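Local coordinates for aminotransferase AspB (Helicobacter pylori 26695, PDB 3EZS), which probably binds pyridoxal 5'-phosphate and probably transfers amino groups between amino acids and keto acids, at residues A[72-77]-A[277-282]; A[95-100]-A[251-256]; A[104-109]-A[154-159]. All blocks are in the same frame, centred on the assembly; numbering follows the deposited sequence.

How the interactions relate
Followed from the N terminus, the chain supplies the first partner of each contact in turn, at 72-77, 95-100 and 104-109. It then closes the loops in reverse order: 154-159 completes interaction 3, 251-256 interaction 2 and 277-282 interaction 1. The three loops are therefore nested, and none cross. Interaction 1 ties helix 62-76 to the start of helix 280-299 at the surface, about 26 Å between centres from interaction 2. Interaction 2 joins helices 92-102 and 247-257, and interaction 3 joins the entrances of strands 110-115 and 157-160. These last two touch where Pro99 CB lies 3.7 Å from Leu157 CD2, and both reach the second subunit.

Interaction 1 (A[72-77]-A[277-282]); sequences FKRRFK and LDDRHA
Arg74, on the last turns of helix 62-76, faces Asp279 in the short link before helix 280-299, and their CA atoms, 9.3 Å apart, mark the nearest backbone approach of the two segments. The two side chains reach toward one another across that gap. The arginine chain is bent at its third torsion (chi3 -54°), which brings the NE side of the guanidinium round to the carboxylate. The grip is side-on and takes two nitrogens, one to each oxygen: Arg74 NE donates to Asp279 OD2 at 2.9 Å, and Arg74 NH2 to Asp279 OD1 at 3.0 Å. This is a salt bridge with twisted rather than coplanar groups, the two planes lying 53° apart. OD2 is reached on its syn side, while the NH2 approaches OD1 from above the carboxylate plane. Over one face of the guanidinium, toward its rim, sits the carbonyl of Leu277, with Leu277 O 3.8 Å from Arg74 NH2. The same NH2 also donates to Trp276 O, so the bridge and the end of helix 266-277 together fix the rotation of the group. One residue earlier, Asp278 points its CB away from helix 62-76 and caps helix 280-299: its OD2 accepts from His281 N at 3.0 Å and, on the anti lone pair, from His281 ND1 at 2.7 Å. Asp279 OD1 has a second cationic partner in Arg232, which also bonds Asp278 O, and this probably favours a charged carboxylate. The contact lies at the protein surface: helix 62-76 packs its Phe72 and Phe76 against helix 208-214 and sends Arg74 across to the junction of helices 266-277 and 280-299, while His281 leans on helix 39-46.

Interaction 2 (A[95-100]-A[251-256]); sequences LFNFPS and EKYKAF
Tyr253 reaches from helix 247-257 across to Asn97 and Phe98 of helix 92-102, and one face, one edge and the hydroxyl all find partners. From CB, which points toward the other helix, the first torsion sets CG anti to the backbone N (chi1 -174°) and carries the ring over the gap. Tyr253 CG lies 3.9 Å from Phe98 CD1, and the other five Tyr253 ring carbons each lie about 3.8 Å from that same atom, which therefore stands above the ring centre. The pair is a T-shaped stack, with the edge of Phe98 directed at the face of Tyr253, centroids 4.9 Å apart and planes at 84°. Further out, CZ and CE1 come alongside Asn97 OD1, which sits in the plane of the ring at its edge. The tip then makes the polar bond: Tyr253 OH donates to Asn97 OD1 at 2.6 Å, in the carbonyl plane and on a lone pair. Both groups have a second hold, because Arg257 NH1 bonds the phenol oxygen and Glu93 OE1 takes Asn97 ND2, so the buried amide is fixed at both ends. Phe256 brings CE2 to within 4.3 Å of Asn97 O, an oblique packing contact. Asn97 O accepts a hydrogen bond from Ser100 OG at 3.0 Å, close to the kink at Pro99 and Ser100, whose N atoms make no bond to the preceding turn. This is a buried helix-helix contact: the axes of segments 95-100 and 251-256 pass 11.4 Å apart at 110°, a gap bridged by aromatic side chains. Phe101 adds its ring to both Phe98 and Tyr253. Toward strand 223-228, Phe98 rests on Leu224 and Leu95 on Ile226; Pro99 packs on helix 120-127, and Phe256 meets Phe127 of the second subunit.

Interaction 3 (A[104-109]-A[154-159]); sequences FDYQNP and EVDLVI
At the entrances of two adjacent parallel strands, 110-115 and 157-160, in the seven-stranded sheet characteristic of fold-type-I pyridoxal phosphate enzymes, Tyr106 and Pro109 close around Asp156. The loop 104-109 leaves helix 92-102 and runs into strand 110-115, while 155-156 connects helix 149-154 to strand 157-160; Pro109 and Asp156, with CA atoms 6.5 Å apart, mark where the two paths draw together. Asp156 is central. Its CG stands beside its own backbone N (chi1 -61°), from where the carboxylate reaches back to the start of the neighbouring strand. Asp156 OD2 lies 3.3 Å from Pro109 CA, and it accepts a hydrogen bond from Thr110 N, the first amide of strand 110-115. The other oxygen turns to the tyrosine: Asp156 OD1 meets Tyr106 CE2 at 3.6 Å, at the ring edge and in its plane. Ring and carboxylate planes are 71° apart, and the two side chains run antiparallel alongside one another. No direct hydrogen bond joins the two segments; their contact is packing plus one water. Around it, backbone bonds from Asp156 to Thr110 and Ile189 and from Pro109 to Lys131 extend the strand pairing on both sides, and Asp105 OD2 bonds Met2 N of the second subunit. Beyond the ring edge, the phenol end is linked to the backbone of the other segment by the water, which lies 2.9 Å from Tyr106 OH and donates to Asp156 O at 2.9 Å.

Interaction 1 (A[72-77]-A[277-282])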
# COMPACT_ATOMS: atom_id res chain seq x y z
N PHE A 72 14.55 -17.41 5.20
CA PHE A 72 13.98 -18.56 4.49
C PHE A 72 14.97 -19.74 4.46
O PHE A 72 14.56 -20.90 4.61
CB PHE A 72 13.53 -18.18 3.08
CG PHE A 72 12.42 -19.04 2.57
CD1 PHE A 72 11.10 -18.71 2.83
CD2 PHE A 72 12.68 -20.20 1.87
CE1 PHE A 72 10.08 -19.50 2.38
CE2 PHE A 72 11.66 -20.98 1.42
CZ PHE A 72 10.36 -20.64 1.68
N LYS A 73 16.26 -19.43 4.31
CA LYS A 73 17.31 -20.44 4.34
C LYS A 73 17.41 -21.11 5.70
O LYS A 73 17.36 -22.32 5.78
CB LYS A 73 18.66 -19.82 3.96
CG LYS A 73 19.82 -20.83 3.87
CD LYS A 73 21.14 -20.17 3.44
N ARG A 74 17.55 -20.34 6.77
CA ARG A 74 17.63 -20.91 8.11
C ARG A 74 16.40 -21.71 8.47
O ARG A 74 16.50 -22.79 9.06
CB ARG A 74 17.78 -19.82 9.16
CG ARG A 74 19.08 -19.01 9.11
CD ARG A 74 19.22 -18.22 10.42
NE ARG A 74 18.04 -17.40 10.70
CZ ARG A 74 17.82 -16.17 10.22
NH1 ARG A 74 18.68 -15.57 9.40
NH2 ARG A 74 16.72 -15.53 10.56
N ARG A 75 15.23 -21.19 8.10
CA ARG A 75 13.97 -21.79 8.50
C ARG A 75 13.52 -22.97 7.66
O ARG A 75 13.03 -23.95 8.22
CB ARG A 75 12.86 -20.72 8.53
CG ARG A 75 11.45 -21.25 8.81
CD ARG A 75 11.30 -21.96 10.16
NE ARG A 75 9.90 -22.35 10.30
CZ ARG A 75 9.35 -23.48 9.83
NH1 ARG A 75 10.07 -24.40 9.23
NH2 ARG A 75 8.06 -23.68 9.99
N PHE A 76 13.67 -22.89 6.35
CA PHE A 76 13.21 -23.96 5.45
C PHE A 76 14.30 -24.72 4.72
O PHE A 76 13.99 -25.60 3.92
CB PHE A 76 12.17 -23.40 4.46
CG PHE A 76 11.01 -22.72 5.12
CD1 PHE A 76 10.01 -23.48 5.73
CD2 PHE A 76 10.91 -21.33 5.16
CE1 PHE A 76 8.95 -22.87 6.36
CE2 PHE A 76 9.84 -20.70 5.78
CZ PHE A 76 8.86 -21.47 6.39
N LYS A 77 15.57 -24.37 4.98
CA LYS A 77 16.73 -25.01 4.33
C LYS A 77 16.74 -24.87 2.81
O LYS A 77 17.25 -25.74 2.10
CB LYS A 77 16.83 -26.49 4.73
CG LYS A 77 16.62 -26.79 6.22
CD LYS A 77 17.53 -25.95 7.10
N LEU A 277 16.63 -10.92 10.77
CA LEU A 277 17.95 -11.49 11.02
C LEU A 277 18.04 -12.32 12.32
O LEU A 277 18.94 -13.16 12.45
CB LEU A 277 18.99 -10.37 11.12
CG LEU A 277 19.44 -9.58 9.89
CD1 LEU A 277 20.09 -8.22 10.28
CD2 LEU A 277 20.40 -10.42 9.02
N ASP A 278 17.13 -12.09 13.26
CA ASP A 278 17.17 -12.74 14.57
C ASP A 278 16.08 -13.78 14.77
O ASP A 278 14.91 -13.55 14.40
CB ASP A 278 17.02 -11.69 15.65
CG ASP A 278 17.01 -12.28 17.03
OD1 ASP A 278 18.05 -12.81 17.45
OD2 ASP A 278 15.97 -12.21 17.71
N ASP A 279 16.46 -14.91 15.38
CA ASP A 279 15.54 -16.01 15.69
C ASP A 279 15.16 -16.12 17.17
O ASP A 279 14.15 -16.71 17.50
CB ASP A 279 16.14 -17.35 15.23
CG ASP A 279 16.22 -17.47 13.71
OD1 ASP A 279 15.49 -16.78 12.99
OD2 ASP A 279 17.04 -18.27 13.24
N ARG A 280 15.96 -15.52 18.03
CA ARG A 280 15.76 -15.61 19.47
C ARG A 280 14.45 -15.06 19.92
O ARG A 280 13.72 -15.76 20.62
CB ARG A 280 16.86 -14.85 20.20
CG ARG A 280 18.19 -15.50 20.06
CD ARG A 280 19.29 -14.59 20.57
NE ARG A 280 20.56 -15.28 20.41
CZ ARG A 280 21.76 -14.72 20.52
NH1 ARG A 280 21.90 -13.42 20.78
NH2 ARG A 280 22.83 -15.47 20.34
N HIS A 281 14.16 -13.83 19.53
CA HIS A 281 12.90 -13.22 19.93
C HIS A 281 11.68 -13.99 19.39
O HIS A 281 10.68 -14.10 20.07
CB HIS A 281 12.84 -11.74 19.52
CG HIS A 281 12.51 -11.53 18.08
ND1 HIS A 281 13.41 -11.76 17.07
CD2 HIS A 281 11.36 -11.14 17.48
CE1 HIS A 281 12.83 -11.52 15.90
NE2 HIS A 281 11.59 -11.12 16.13
N ALA A 282 11.78 -14.55 18.17
CA ALA A 282 10.68 -15.31 17.57
C ALA A 282 10.38 -16.53 18.42
O ALA A 282 9.21 -16.85 18.71
CB ALA A 282 11.02 -15.73 16.14

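Interaction 2 (A[95-100]-A[251-256])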
# COMPACT_ATOMS: atom_id res chain seq x y z
N LEU A 95 -1.92 -10.59 -0.71
CA LEU A 95 -3.05 -11.53 -0.85
C LEU A 95 -4.21 -10.89 -1.61
O LEU A 95 -4.96 -11.56 -2.32
CB LEU A 95 -3.54 -12.02 0.53
CG LEU A 95 -2.65 -12.97 1.35
CD1 LEU A 95 -3.10 -13.07 2.84
CD2 LEU A 95 -2.62 -14.34 0.68
N PHE A 96 -4.35 -9.58 -1.47
CA PHE A 96 -5.42 -8.89 -2.14
C PHE A 96 -5.10 -8.59 -3.60
O PHE A 96 -5.96 -8.77 -4.47
CB PHE A 96 -5.77 -7.58 -1.44
CG PHE A 96 -6.88 -6.83 -2.13
CD1 PHE A 96 -8.18 -7.27 -2.04
CD2 PHE A 96 -6.61 -5.74 -2.93
CE1 PHE A 96 -9.20 -6.62 -2.69
CE2 PHE A 96 -7.62 -5.08 -3.58
CZ PHE A 96 -8.93 -5.53 -3.46
N ASN A 97 -3.89 -8.10 -3.88
CA ASN A 97 -3.58 -7.67 -5.25
C ASN A 97 -2.88 -8.67 -6.14
O ASN A 97 -2.90 -8.50 -7.36
CB ASN A 97 -2.86 -6.29 -5.28
CG ASN A 97 -1.44 -6.35 -4.74
OD1 ASN A 97 -0.66 -7.19 -5.17
ND2 ASN A 97 -1.11 -5.45 -3.81
N PHE A 98 -2.25 -9.69 -5.59
CA PHE A 98 -1.54 -10.63 -6.46
C PHE A 98 -2.50 -11.30 -7.46
O PHE A 98 -2.19 -11.41 -8.64
CB PHE A 98 -0.73 -11.68 -5.68
CG PHE A 98 0.17 -12.51 -6.56
CD1 PHE A 98 1.40 -12.01 -7.00
CD2 PHE A 98 -0.19 -13.79 -6.95
CE1 PHE A 98 2.22 -12.75 -7.81
CE2 PHE A 98 0.64 -14.55 -7.79
CZ PHE A 98 1.85 -14.02 -8.21
N PRO A 99 -3.68 -11.76 -6.99
CA PRO A 99 -4.60 -12.36 -7.97
C PRO A 99 -5.02 -11.42 -9.12
O PRO A 99 -5.14 -11.89 -10.24
CB PRO A 99 -5.81 -12.76 -7.11
CG PRO A 99 -5.23 -12.90 -5.67
CD PRO A 99 -4.22 -11.80 -5.61
N SER A 100 -5.24 -10.13 -8.85
CA SER A 100 -5.58 -9.19 -9.93
C SER A 100 -4.39 -9.03 -10.88
O SER A 100 -4.57 -8.81 -12.07
CB SER A 100 -6.08 -7.82 -9.42
OG SER A 100 -5.06 -7.06 -8.78
N GLU A 251 9.08 -11.57 -11.45
CA GLU A 251 9.80 -10.53 -12.18
C GLU A 251 8.77 -9.57 -12.84
O GLU A 251 8.99 -8.35 -12.93
CB GLU A 251 10.76 -11.17 -13.20
CG GLU A 251 11.85 -10.25 -13.76
CD GLU A 251 12.84 -9.74 -12.70
OE1 GLU A 251 12.95 -10.35 -11.59
OE2 GLU A 251 13.49 -8.70 -12.98
N LYS A 252 7.64 -10.13 -13.26
CA LYS A 252 6.56 -9.34 -13.82
C LYS A 252 5.80 -8.59 -12.68
O LYS A 252 5.42 -7.42 -12.85
CB LYS A 252 5.62 -10.23 -14.65
CG LYS A 252 6.29 -10.83 -15.89
CD LYS A 252 5.33 -11.69 -16.72
N TYR A 253 5.61 -9.27 -11.54
CA TYR A 253 4.92 -8.67 -10.39
C TYR A 253 5.69 -7.46 -9.87
O TYR A 253 5.08 -6.49 -9.45
CB TYR A 253 4.72 -9.71 -9.28
CG TYR A 253 3.90 -9.26 -8.07
CD1 TYR A 253 2.66 -8.62 -8.22
CD2 TYR A 253 4.33 -9.55 -6.78
CE1 TYR A 253 1.90 -8.24 -7.11
CE2 TYR A 253 3.57 -9.18 -5.66
CZ TYR A 253 2.36 -8.52 -5.83
OH TYR A 253 1.66 -8.16 -4.71
N LYS A 254 7.02 -7.54 -9.92
CA LYS A 254 7.91 -6.45 -9.55
C LYS A 254 7.62 -5.19 -10.37
O LYS A 254 7.58 -4.09 -9.80
CB LYS A 254 9.36 -6.90 -9.78
CG LYS A 254 10.43 -5.81 -9.76
CD LYS A 254 11.82 -6.46 -9.88
CE LYS A 254 12.93 -5.42 -10.09
NZ LYS A 254 14.27 -6.07 -10.00
N ALA A 255 7.45 -5.35 -11.68
CA ALA A 255 7.11 -4.23 -12.58
C ALA A 255 5.72 -3.67 -12.26
O ALA A 255 5.52 -2.46 -12.29
CB ALA A 255 7.18 -4.67 -14.06
N PHE A 256 4.77 -4.54 -11.94
CA PHE A 256 3.43 -4.10 -11.57
C PHE A 256 3.50 -3.29 -10.26
O PHE A 256 2.90 -2.24 -10.14
CB PHE A 256 2.50 -5.31 -11.47
CG PHE A 256 1.12 -5.02 -10.92
CD1 PHE A 256 0.24 -4.18 -11.59
CD2 PHE A 256 0.67 -5.64 -9.76
CE1 PHE A 256 -1.04 -3.93 -11.09
CE2 PHE A 256 -0.63 -5.41 -9.26
CZ PHE A 256 -1.48 -4.56 -9.93

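Interaction 3 (A[104-109]-A[154-159])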
# COMPACT_ATOMS: atom_id res chain seq x y z
N PHE A 104 -4.94 -10.85 -14.53
CA PHE A 104 -5.29 -9.57 -15.14
C PHE A 104 -6.02 -9.63 -16.47
O PHE A 104 -6.98 -8.88 -16.69
CB PHE A 104 -4.05 -8.68 -15.30
CG PHE A 104 -4.38 -7.30 -15.79
CD1 PHE A 104 -4.98 -6.39 -14.94
CD2 PHE A 104 -4.13 -6.93 -17.09
CE1 PHE A 104 -5.30 -5.11 -15.38
CE2 PHE A 104 -4.45 -5.67 -17.54
CZ PHE A 104 -5.04 -4.76 -16.69
N ASP A 105 -5.55 -10.48 -17.37
CA ASP A 105 -6.17 -10.58 -18.69
C ASP A 105 -7.07 -11.81 -18.88
O ASP A 105 -7.46 -12.12 -20.01
CB ASP A 105 -5.07 -10.54 -19.75
CG ASP A 105 -4.48 -9.15 -19.92
OD1 ASP A 105 -5.26 -8.18 -20.19
OD2 ASP A 105 -3.23 -9.04 -19.83
N TYR A 106 -7.42 -12.50 -17.79
CA TYR A 106 -8.24 -13.70 -17.92
C TYR A 106 -9.70 -13.37 -18.06
O TYR A 106 -10.21 -12.47 -17.38
CB TYR A 106 -8.13 -14.60 -16.71
CG TYR A 106 -6.88 -15.44 -16.59
CD1 TYR A 106 -5.61 -14.87 -16.64
CD2 TYR A 106 -6.98 -16.81 -16.32
CE1 TYR A 106 -4.47 -15.65 -16.47
CE2 TYR A 106 -5.86 -17.58 -16.13
CZ TYR A 106 -4.60 -17.01 -16.21
OH TYR A 106 -3.49 -17.80 -16.02
N GLN A 107 -10.37 -14.11 -18.93
CA GLN A 107 -11.79 -14.01 -19.12
C GLN A 107 -12.42 -14.99 -18.13
O GLN A 107 -12.02 -16.16 -18.07
CB GLN A 107 -12.19 -14.39 -20.56
CG GLN A 107 -11.56 -13.50 -21.62
N ASN A 108 -13.37 -14.51 -17.34
CA ASN A 108 -14.09 -15.34 -16.38
C ASN A 108 -13.16 -16.18 -15.50
O ASN A 108 -13.21 -17.41 -15.52
CB ASN A 108 -15.06 -16.25 -17.15
CG ASN A 108 -15.98 -15.48 -18.12
OD1 ASN A 108 -16.35 -16.00 -19.18
ND2 ASN A 108 -16.34 -14.22 -17.77
N PRO A 109 -12.28 -15.51 -14.73
CA PRO A 109 -11.33 -16.26 -13.93
C PRO A 109 -12.00 -16.97 -12.76
O PRO A 109 -13.05 -16.54 -12.31
CB PRO A 109 -10.35 -15.20 -13.46
CG PRO A 109 -11.14 -13.92 -13.46
CD PRO A 109 -12.10 -14.06 -14.59
N GLU A 154 -10.90 -26.45 -14.32
CA GLU A 154 -11.49 -25.12 -14.46
C GLU A 154 -10.77 -24.01 -13.71
O GLU A 154 -10.76 -22.86 -14.17
CB GLU A 154 -12.96 -25.13 -14.02
N VAL A 155 -10.15 -24.35 -12.58
CA VAL A 155 -9.54 -23.36 -11.71
C VAL A 155 -8.26 -22.76 -12.32
O VAL A 155 -7.54 -23.41 -13.07
CB VAL A 155 -9.27 -23.97 -10.29
CG1 VAL A 155 -8.11 -24.97 -10.34
CG2 VAL A 155 -8.99 -22.88 -9.27
N ASP A 156 -8.03 -21.49 -11.99
CA ASP A 156 -6.88 -20.72 -12.46
C ASP A 156 -5.87 -20.40 -11.36
O ASP A 156 -4.68 -20.24 -11.62
CB ASP A 156 -7.39 -19.38 -13.03
CG ASP A 156 -8.33 -19.57 -14.20
OD1 ASP A 156 -7.97 -20.32 -15.13
OD2 ASP A 156 -9.42 -18.94 -14.23
N LEU A 157 -6.36 -20.28 -10.13
CA LEU A 157 -5.54 -19.92 -9.00
C LEU A 157 -6.13 -20.61 -7.79
O LEU A 157 -7.34 -20.58 -7.59
CB LEU A 157 -5.57 -18.39 -8.80
CG LEU A 157 -4.90 -17.82 -7.55
CD1 LEU A 157 -3.40 -18.00 -7.66
CD2 LEU A 157 -5.22 -16.36 -7.34
N VAL A 158 -5.27 -21.27 -7.02
CA VAL A 158 -5.69 -21.93 -5.78
C VAL A 158 -4.89 -21.32 -4.63
O VAL A 158 -3.65 -21.22 -4.70
CB VAL A 158 -5.46 -23.45 -5.79
CG1 VAL A 158 -5.85 -24.04 -4.40
CG2 VAL A 158 -6.25 -24.10 -6.91
N ILE A 159 -5.60 -20.90 -3.59
CA ILE A 159 -5.01 -20.32 -2.40
C ILE A 159 -5.22 -21.26 -1.23
O ILE A 159 -6.35 -21.56 -0.87
CB ILE A 159 -5.65 -18.97 -2.01
CG1 ILE A 159 -5.56 -17.96 -3.15
CG2 ILE A 159 -4.98 -18.40 -0.76
CD1 ILE A 159 -6.33 -16.68 -2.90
O HOH W 1 -3.63 -20.06 -14.27